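Local coordinates for protein of unknown function DUF574 (Streptomyces avermitilis, PDB 3GIW) that is of unknown function but is probably an S-adenosylmethionine-dependent methyltransferase, with a Rossmann-type fold that binds S-adenosyl-L-homocysteine, at residues T91-L95 against H96-Q100; R185-E188 against P189-S192; I200-A203 against E204-P207. One frame throughout, in Å; residues are numbered along the deposited sequence. Where two conformers were deposited one is given.

Contact 1: residues T91-L95 against H96-Q100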
ATOM      1  N   THR A  91       7.806   8.508  -3.180  1.00 17.88           N
ATOM      2  CA  THR A  91       7.107   9.786  -3.134  1.00 20.54           C
ATOM      3  C   THR A  91       7.238  10.369  -1.728  1.00 21.27           C
ATOM      4  O   THR A  91       7.028   9.683  -0.743  1.00 21.41           O
ATOM      5  CB  THR A  91       5.608   9.626  -3.454  1.00 24.27           C
ATOM      6  OG1 THR A  91       5.451   8.806  -4.620  1.00 27.22           O
ATOM      7  CG2 THR A  91       4.947  10.993  -3.660  1.00 23.83           C
ATOM      8  N   SER A  92       7.538  11.648  -1.637  1.00 21.14           N
ATOM      9  CA  SER A  92       7.869  12.286  -0.381  1.00 21.53           C
ATOM     10  C   SER A  92       6.616  12.714   0.371  1.00 20.44           C
ATOM     11  O   SER A  92       5.713  13.331  -0.215  1.00 21.42           O
ATOM     12  CB  SER A  92       8.722  13.525  -0.654  1.00 23.61           C
ATOM     13  OG  SER A  92       9.280  13.993   0.546  1.00 26.28           O
ATOM     14  N   PRO A  93       6.535  12.401   1.678  1.00 18.91           N
ATOM     15  CA  PRO A  93       7.464  11.591   2.458  1.00 18.00           C
ATOM     16  C   PRO A  93       7.263  10.094   2.258  1.00 16.92           C
ATOM     17  O   PRO A  93       6.131   9.598   2.198  1.00 17.45           O
ATOM     18  CB  PRO A  93       7.124  11.987   3.897  1.00 19.22           C
ATOM     19  CG  PRO A  93       5.685  12.247   3.843  1.00 19.42           C
ATOM     20  CD  PRO A  93       5.425  12.887   2.515  1.00 20.22           C
ATOM     21  N   ASN A  94       8.368   9.373   2.179  1.00 15.07           N
ATOM     22  CA  ASN A  94       8.280   7.919   2.098  1.00 14.30           C
ATOM     23  C   ASN A  94       8.041   7.365   3.496  1.00 14.08           C
ATOM     24  O   ASN A  94       8.256   8.055   4.509  1.00 14.06           O
ATOM     25  CB  ASN A  94       9.563   7.331   1.527  1.00 15.58           C
ATOM     26  CG  ASN A  94       9.706   7.577   0.050  1.00 17.36           C
ATOM     27  OD1 ASN A  94       8.921   7.059  -0.740  1.00 19.09           O
ATOM     28  ND2 ASN A  94      10.719   8.357  -0.329  1.00 20.93           N
ATOM     29  N   LEU A  95       7.587   6.119   3.529  1.00 14.12           N
ATOM     30  CA  LEU A  95       7.240   5.444   4.779  1.00 13.72           C
ATOM     31  C   LEU A  95       8.373   5.584   5.802  1.00 12.70           C
ATOM     32  O   LEU A  95       8.142   5.948   6.967  1.00 13.52           O
ATOM     33  CB  LEU A  95       6.935   3.963   4.499  1.00 14.37           C
ATOM     34  CG  LEU A  95       6.288   3.196   5.647  1.00 15.37           C
ATOM     35  CD1 LEU A  95       5.462   2.023   5.153  1.00 18.37           C
ATOM     36  CD2 LEU A  95       7.304   2.729   6.601  1.00 16.99           C
ATOM     37  N   HIS A  96       9.608   5.279   5.402  1.00 13.37           N
ATOM     38  CA  HIS A  96      10.722   5.362   6.364  1.00 13.27           C
ATOM     39  C   HIS A  96      11.025   6.757   6.892  1.00 13.77           C
ATOM     40  O   HIS A  96      11.573   6.897   7.993  1.00 14.74           O
ATOM     41  CB  HIS A  96      12.021   4.680   5.845  1.00 13.84           C
ATOM     42  CG  HIS A  96      12.849   5.520   4.934  1.00 14.53           C
ATOM     43  ND1 HIS A  96      12.569   5.646   3.589  1.00 13.83           N
ATOM     44  CD2 HIS A  96      13.968   6.248   5.169  1.00 15.90           C
ATOM     45  CE1 HIS A  96      13.485   6.436   3.038  1.00 15.87           C
ATOM     46  NE2 HIS A  96      14.333   6.824   3.975  1.00 15.59           N
ATOM     47  N   GLU A  97      10.731   7.763   6.083  1.00 13.88           N
ATOM     48  CA  GLU A  97      10.994   9.147   6.478  1.00 13.79           C
ATOM     49  C   GLU A  97      10.019   9.529   7.595  1.00 15.11           C
ATOM     50  O   GLU A  97      10.407  10.211   8.557  1.00 15.63           O
ATOM     51  CB  GLU A  97      10.899  10.059   5.248  1.00 15.95           C
ATOM     52  CG  GLU A  97      12.004   9.749   4.249  1.00 16.43           C
ATOM     53  CD  GLU A  97      11.761  10.287   2.832  1.00 20.26           C
ATOM     54  OE1 GLU A  97      10.750  10.912   2.546  1.00 20.52           O
ATOM     55  OE2 GLU A  97      12.624  10.032   1.969  1.00 27.23           O
ATOM     56  N   ILE A  98       8.782   9.050   7.497  1.00 14.99           N
ATOM     57  CA  ILE A  98       7.791   9.274   8.563  1.00 16.83           C
ATOM     58  C   ILE A  98       8.225   8.535   9.839  1.00 16.26           C
ATOM     59  O   ILE A  98       8.286   9.129  10.926  1.00 16.86           O
ATOM     60  CB  ILE A  98       6.385   8.842   8.123  1.00 17.12           C
ATOM     61  CG1 ILE A  98       5.878   9.740   7.001  1.00 17.96           C
ATOM     62  CG2 ILE A  98       5.402   8.866   9.323  1.00 18.50           C
ATOM     63  CD1 ILE A  98       4.658   9.153   6.307  1.00 19.76           C
ATOM     64  N   ALA A  99       8.547   7.245   9.711  1.00 15.12           N
ATOM     65  CA  ALA A  99       8.917   6.429  10.877  1.00 16.24           C
ATOM     66  C   ALA A  99      10.176   6.975  11.539  1.00 16.32           C
ATOM     67  O   ALA A  99      10.253   7.094  12.759  1.00 16.15           O
ATOM     68  CB  ALA A  99       9.128   4.975  10.454  1.00 15.79           C
ATOM     69  N   GLN A 100      11.179   7.309  10.739  1.00 15.87           N
ATOM     70  CA  GLN A 100      12.469   7.769  11.284  1.00 16.13           C
ATOM     71  C   GLN A 100      12.438   9.186  11.894  1.00 16.86           C
ATOM     72  O   GLN A 100      13.257   9.508  12.772  1.00 18.67           O
ATOM     73  CB  GLN A 100      13.595   7.594  10.244  1.00 15.69           C
ATOM     74  CG  GLN A 100      13.977   6.098  10.035  1.00 14.94           C
ATOM     75  CD  GLN A 100      15.057   5.855   9.000  1.00 15.64           C
ATOM     76  OE1 GLN A 100      15.480   6.775   8.292  1.00 15.55           O
ATOM     77  NE2 GLN A 100      15.544   4.630   8.946  1.00 15.40           N
TER
HETATM   78  O   HOH W   1      11.482  12.513   0.414  1.00 41.63           O
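Asn94 and Glu97 meet at the start of helix 95-102: the carboxylate of Glu97 reaches back to the backbone N-H of the N-cap residue Asn94, whose own side chain makes no capping bond. Asn94 N donates to Glu97 OE1 at 2.9 Å with an N-H...O angle of 165°, arriving from above the carboxylate plane. With CG of Glu97 anti to its carbonyl carbon (chi1 -66°) and the chain extended beyond, the carboxylate lies alongside the Asn94 side chain, both pointing the same way, and Asn94 ND2 adds a long, weak bond to Glu97 OE2 at 3.4 Å. The amide oxygen is used elsewhere: Thr91 N donates to Asn94 OD1 at 3.0 Å. Water 1 donates a hydrogen bond to Glu97 OE1 and also bonds Ser92 OG. Asn94 O accepts from Ile98 N at 3.2 Å and, weakly, from Glu97 N; Leu95 O accepts from Ala99 N at 3.1 Å. Pro93, which follows a cis peptide, rests its CB 4.0 Å from Ile98 CG1. The His96 ring nitrogens are held by Tyr110 and Ala126. Replacing Glu97 by an alanine is likely to leave Asn94 N without its acceptor and water 1 without its carboxylate. Asn94 also touches Arg63, an S-adenosyl-L-homocysteine-binding residue, the ligand being absent here; beside that site, Asn94 is held firmly at N and OD1, but only weakly at ND2.

Contact 2: residues R185-E188 against P189-S192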
ATOM      1  N   ARG A 185       0.158 -15.470   5.310  1.00 13.95           N
ATOM      2  CA  ARG A 185       1.453 -16.168   5.294  1.00 12.80           C
ATOM      3  C   ARG A 185       2.621 -15.219   5.598  1.00 13.44           C
ATOM      4  O   ARG A 185       3.558 -15.582   6.303  1.00 12.87           O
ATOM      5  CB  ARG A 185       1.675 -16.846   3.946  1.00 12.87           C
ATOM      6  CG  ARG A 185       2.979 -17.577   3.783  1.00 13.90           C
ATOM      7  CD  ARG A 185       3.161 -18.693   4.855  1.00 15.63           C
ATOM      8  NE  ARG A 185       4.497 -19.279   4.769  1.00 16.97           N
ATOM      9  CZ  ARG A 185       5.565 -18.839   5.435  1.00 18.08           C
ATOM     10  NH1 ARG A 185       5.461 -17.839   6.276  1.00 18.30           N
ATOM     11  NH2 ARG A 185       6.756 -19.432   5.274  1.00 20.13           N
ATOM     12  N   LEU A 186       2.557 -13.997   5.094  1.00 13.08           N
ATOM     13  CA  LEU A 186       3.542 -12.980   5.462  1.00 13.59           C
ATOM     14  C   LEU A 186       3.481 -12.550   6.919  1.00 14.66           C
ATOM     15  O   LEU A 186       4.518 -12.183   7.508  1.00 15.94           O
ATOM     16  CB  LEU A 186       3.419 -11.734   4.561  1.00 14.66           C
ATOM     17  CG  LEU A 186       3.750 -11.980   3.091  1.00 14.91           C
ATOM     18  CD1 LEU A 186       3.224 -10.838   2.193  1.00 17.63           C
ATOM     19  CD2 LEU A 186       5.247 -12.174   2.926  1.00 16.34           C
ATOM     20  N   LEU A 187       2.298 -12.591   7.512  1.00 13.95           N
ATOM     21  CA  LEU A 187       2.132 -12.185   8.909  1.00 14.73           C
ATOM     22  C   LEU A 187       2.602 -13.294   9.883  1.00 16.26           C
ATOM     23  O   LEU A 187       2.960 -13.016  11.027  1.00 15.71           O
ATOM     24  CB  LEU A 187       0.657 -11.815   9.169  1.00 16.64           C
ATOM     25  CG  LEU A 187       0.297 -11.129  10.513  1.00 17.71           C
ATOM     26  CD1 LEU A 187       1.031  -9.810  10.746  1.00 20.34           C
ATOM     27  CD2 LEU A 187      -1.217 -10.878  10.574  1.00 17.32           C
ATOM     28  N   GLU A 188       2.571 -14.554   9.444  1.00 16.74           N
ATOM     29  CA  GLU A 188       2.893 -15.711  10.296  1.00 18.83           C
ATOM     30  C   GLU A 188       4.167 -15.536  11.121  1.00 17.82           C
ATOM     31  O   GLU A 188       4.126 -15.737  12.342  1.00 17.48           O
ATOM     32  CB  GLU A 188       3.000 -16.983   9.442  1.00 21.70           C
ATOM     33  CG  GLU A 188       1.690 -17.563   9.020  1.00 25.94           C
ATOM     34  CD  GLU A 188       0.945 -18.248  10.143  1.00 28.62           C
ATOM     35  OE1 GLU A 188       1.532 -18.402  11.247  1.00 30.63           O
ATOM     36  OE2 GLU A 188      -0.234 -18.633   9.907  1.00 30.05           O
ATOM     37  N   PRO A 189       5.305 -15.209  10.470  1.00 17.07           N
ATOM     38  CA  PRO A 189       6.583 -15.127  11.240  1.00 17.58           C
ATOM     39  C   PRO A 189       6.748 -13.902  12.132  1.00 17.32           C
ATOM     40  O   PRO A 189       7.758 -13.782  12.851  1.00 18.82           O
ATOM     41  CB  PRO A 189       7.647 -15.107  10.143  1.00 17.44           C
ATOM     42  CG  PRO A 189       6.983 -14.496   8.984  1.00 18.29           C
ATOM     43  CD  PRO A 189       5.563 -15.019   9.030  1.00 17.66           C
ATOM     44  N   LEU A 190       5.812 -12.971  12.075  1.00 14.59           N
ATOM     45  CA  LEU A 190       5.945 -11.749  12.844  1.00 14.84           C
ATOM     46  C   LEU A 190       5.420 -12.075  14.249  1.00 15.46           C
ATOM     47  O   LEU A 190       4.455 -12.808  14.406  1.00 16.30           O
ATOM     48  CB  LEU A 190       5.183 -10.616  12.153  1.00 14.78           C
ATOM     49  CG  LEU A 190       5.551 -10.432  10.680  1.00 15.30           C
ATOM     50  CD1 LEU A 190       4.856  -9.201  10.056  1.00 16.66           C
ATOM     51  CD2 LEU A 190       7.051 -10.312  10.498  1.00 15.46           C
ATOM     52  N   PRO A 191       6.086 -11.569  15.280  1.00 13.91           N
ATOM     53  CA  PRO A 191       5.662 -11.878  16.657  1.00 13.30           C
ATOM     54  C   PRO A 191       4.382 -11.196  17.137  1.00 13.81           C
ATOM     55  O   PRO A 191       3.904 -10.220  16.545  1.00 12.61           O
ATOM     56  CB  PRO A 191       6.844 -11.400  17.507  1.00 14.56           C
ATOM     57  CG  PRO A 191       7.530 -10.420  16.663  1.00 15.72           C
ATOM     58  CD  PRO A 191       7.290 -10.725  15.239  1.00 13.67           C
ATOM     59  N   SER A 192       3.855 -11.690  18.251  1.00 15.15           N
ATOM     60  CA  SER A 192       2.822 -10.997  18.977  1.00 15.33           C
ATOM     61  C   SER A 192       3.198  -9.533  19.161  1.00 14.21           C
ATOM     62  O   SER A 192       4.352  -9.204  19.464  1.00 15.00           O
ATOM     63  CB  SER A 192       2.625 -11.675  20.332  1.00 18.02           C
ATOM     64  OG  SER A 192       2.072 -12.965  20.106  1.00 21.03           O
TER
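The guanidinium of Arg185 meets Pro189 at its edge: Pro189 CD lies in the plane of the group, 3.9 Å from Arg185 NH1, and the two side chains cross at about a right angle. This is an apolar approach to the rim of the flat group, at the place where helix 179-187 gives way to a type I beta turn from Leu187 to Leu190, on the link to strand 195-201 in the Rossmann-type fold. The Arg185 chain leaves with CG anti to the backbone N (chi1 179°) and then bends at chi2 (58°), which brings the guanidinium edge to Pro189. Both Arg185 and Pro189 also touch Leu147 of helix 143-147.

The turn is closed by its backbone: Leu190 N donates to Leu187 O at 3.0 Å, with an N-H...O angle of 155°, and the donor stands above the carbonyl plane. The same Leu187 O accepts from Lys276 NZ, so the carbonyl of the turn's first residue serves two donors. Proline at the third position has no N-H to offer, and its ring instead sits against two carbonyls near the end of the helix, with CD 3.4 Å from Arg185 O and 3.4 Å from Leu186 O. Leu186 O is buried here and finds no hydrogen-bonding partner. The Leu186 side chain lies about 5 Å from that of Met140, an S-adenosyl-L-homocysteine-binding residue.

Apolar packing completes the corner. Leu187 and Leu190 cross at about a right angle on the buried side of the turn, and Leu190 continues onto Leu164 of strand 163-167, which Leu186 also touches. The two leucines meet through their methyls, Leu187 CD1 lying 3.9 Å from Leu190 CD1.

Contact 3: residues I200-A203 against E204-P207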
ATOM      1  N   ILE A 200      -7.723  -1.438   0.790  1.00 11.97           N
ATOM      2  CA  ILE A 200      -8.383  -2.446  -0.019  1.00 11.96           C
ATOM      3  C   ILE A 200      -9.430  -1.798  -0.948  1.00 12.35           C
ATOM      4  O   ILE A 200     -10.360  -1.126  -0.482  1.00 12.35           O
ATOM      5  CB  ILE A 200      -9.083  -3.477   0.913  1.00 11.72           C
ATOM      6  CG1 ILE A 200      -8.047  -4.194   1.809  1.00 12.80           C
ATOM      7  CG2 ILE A 200      -9.875  -4.548   0.140  1.00 14.09           C
ATOM      8  CD1 ILE A 200      -8.621  -5.015   2.965  1.00 13.65           C
ATOM      9  N   GLY A 201      -9.264  -2.010  -2.256  1.00 12.15           N
ATOM     10  CA  GLY A 201     -10.143  -1.376  -3.247  1.00 11.53           C
ATOM     11  C   GLY A 201     -11.565  -1.951  -3.180  1.00 12.43           C
ATOM     12  O   GLY A 201     -11.764  -3.175  -2.948  1.00 11.84           O
ATOM     13  N   THR A 202     -12.561  -1.081  -3.331  1.00 11.91           N
ATOM     14  CA  THR A 202     -13.979  -1.447  -3.291  1.00 12.06           C
ATOM     15  C   THR A 202     -14.770  -0.659  -4.354  1.00 12.74           C
ATOM     16  O   THR A 202     -14.421   0.475  -4.648  1.00 11.91           O
ATOM     17  CB  THR A 202     -14.602  -1.194  -1.907  1.00 14.34           C
ATOM     18  OG1 THR A 202     -16.001  -1.520  -1.936  1.00 14.29           O
ATOM     19  CG2 THR A 202     -14.419   0.263  -1.463  1.00 14.11           C
ATOM     20  N   ALA A 203     -15.792  -1.285  -4.930  1.00 12.37           N
ATOM     21  CA  ALA A 203     -16.764  -0.605  -5.808  1.00 13.60           C
ATOM     22  C   ALA A 203     -18.061  -0.194  -5.133  1.00 13.73           C
ATOM     23  O   ALA A 203     -18.959   0.330  -5.801  1.00 14.03           O
ATOM     24  CB  ALA A 203     -17.092  -1.459  -7.030  1.00 14.23           C
ATOM     25  N   GLU A 204     -18.192  -0.429  -3.834  0.50 12.53           N
ATOM     26  CA  GLU A 204     -19.498  -0.274  -3.197  0.50 13.14           C
ATOM     27  C   GLU A 204     -20.049   1.150  -3.257  0.50 12.19           C
ATOM     28  O   GLU A 204     -21.264   1.331  -3.332  0.50 12.50           O
ATOM     29  CB  GLU A 204     -19.455  -0.768  -1.751  0.50 14.73           C
ATOM     30  CG  GLU A 204     -19.110  -2.252  -1.598  0.50 15.73           C
ATOM     31  CD  GLU A 204     -19.512  -2.789  -0.247  0.50 16.40           C
ATOM     32  OE1 GLU A 204     -20.688  -3.201  -0.052  0.50 15.74           O
ATOM     33  OE2 GLU A 204     -18.631  -2.803   0.628  0.50 18.57           O
ATOM     34  N   PHE A 205     -19.168   2.149  -3.209  1.00 12.39           N
ATOM     35  CA  PHE A 205     -19.575   3.564  -3.080  1.00 11.65           C
ATOM     36  C   PHE A 205     -19.790   4.282  -4.407  1.00 12.96           C
ATOM     37  O   PHE A 205     -20.394   5.336  -4.425  1.00 13.52           O
ATOM     38  CB  PHE A 205     -18.547   4.294  -2.208  1.00 13.11           C
ATOM     39  CG  PHE A 205     -18.433   3.698  -0.835  1.00 13.77           C
ATOM     40  CD1 PHE A 205     -19.353   4.014   0.143  1.00 14.43           C
ATOM     41  CD2 PHE A 205     -17.459   2.755  -0.530  1.00 15.68           C
ATOM     42  CE1 PHE A 205     -19.252   3.437   1.417  1.00 15.71           C
ATOM     43  CE2 PHE A 205     -17.390   2.186   0.710  1.00 15.57           C
ATOM     44  CZ  PHE A 205     -18.269   2.544   1.687  1.00 15.75           C
ATOM     45  N   ALA A 206     -19.335   3.708  -5.500  1.00 13.18           N
ATOM     46  CA  ALA A 206     -19.573   4.275  -6.844  1.00 11.72           C
ATOM     47  C   ALA A 206     -19.540   3.171  -7.893  1.00 12.71           C
ATOM     48  O   ALA A 206     -18.604   3.090  -8.676  1.00 12.27           O
ATOM     49  CB  ALA A 206     -18.581   5.409  -7.154  1.00 14.20           C
ATOM     50  N   PRO A 207     -20.535   2.274  -7.855  1.00 12.46           N
ATOM     51  CA  PRO A 207     -20.431   1.054  -8.651  1.00 12.99           C
ATOM     52  C   PRO A 207     -20.180   1.268 -10.124  1.00 12.51           C
ATOM     53  O   PRO A 207     -19.328   0.595 -10.705  1.00 12.49           O
ATOM     54  CB  PRO A 207     -21.770   0.341  -8.385  1.00 12.80           C
ATOM     55  CG  PRO A 207     -22.225   0.839  -7.067  1.00 14.58           C
ATOM     56  CD  PRO A 207     -21.712   2.245  -6.965  1.00 13.78           C
TER
HETATM   57  O   HOH W   2     -16.524   2.437  -4.406  1.00 12.29           O
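An ST turn at Thr202 starts the connection that carries the chain from the end of strand 195-201 to helix 207-219 in the Rossmann-type fold. Thr202 OG1 accepts from Glu204 N, two residues on, at 3.1 Å, and the N-H...O angle of 169° makes this a nearly straight bond. The hydroxyl stands anti to the backbone N of Thr202 (chi1 178°), which turns it forward to Glu204. It is bonded to Arg227 O as well, so one oxygen ties the loop to a neighbouring segment. In the conformer given, the Glu204 carboxylate is engaged beyond the turn, its OE2 being bonded by Tyr270 OH and His229 N.

The other branch of the threonine, CG2, comes to the edge of the Phe205 ring, 4.0 Å from CD2. Water 2 bridges the backbone on this side: it donates to Thr202 O and accepts from Phe205 N, at 2.9 Å each. Further along, Ala203 O takes a weak bond from Ala206 N at 3.4 Å and a CA-H...O contact from Pro207 CA at 3.3 Å. Pro207 opens the helix and has no N-H for that carbonyl. Within the bend, then, a hydroxyl and a water supply the partners for Glu204 N and Phe205 N, while Ala203 O is met by nothing stronger than a weak bond and a CA-H...O contact.

Overall arrangement
All three contacts join regular elements of one Rossmann-type domain, and none touches another. Contact 1, about 13 Å from the chain centre, is the most central: four of its eight touching residues are buried and one exposed. Contacts 2 and 3, at about 18 and 17 Å, each have two exposed residues of six. Contact 1 begins a helix, contact 2 ends one, and contact 3 leaves a strand for a helix. Contacts 2 and 3 bracket strand 195-201, yet their centres lie about 29 Å apart. Carboxylate and amide groups dominate contact 1, proline and leucine packing around one turn bond contact 2, and a threonine hydroxyl with a bridging water contact 3.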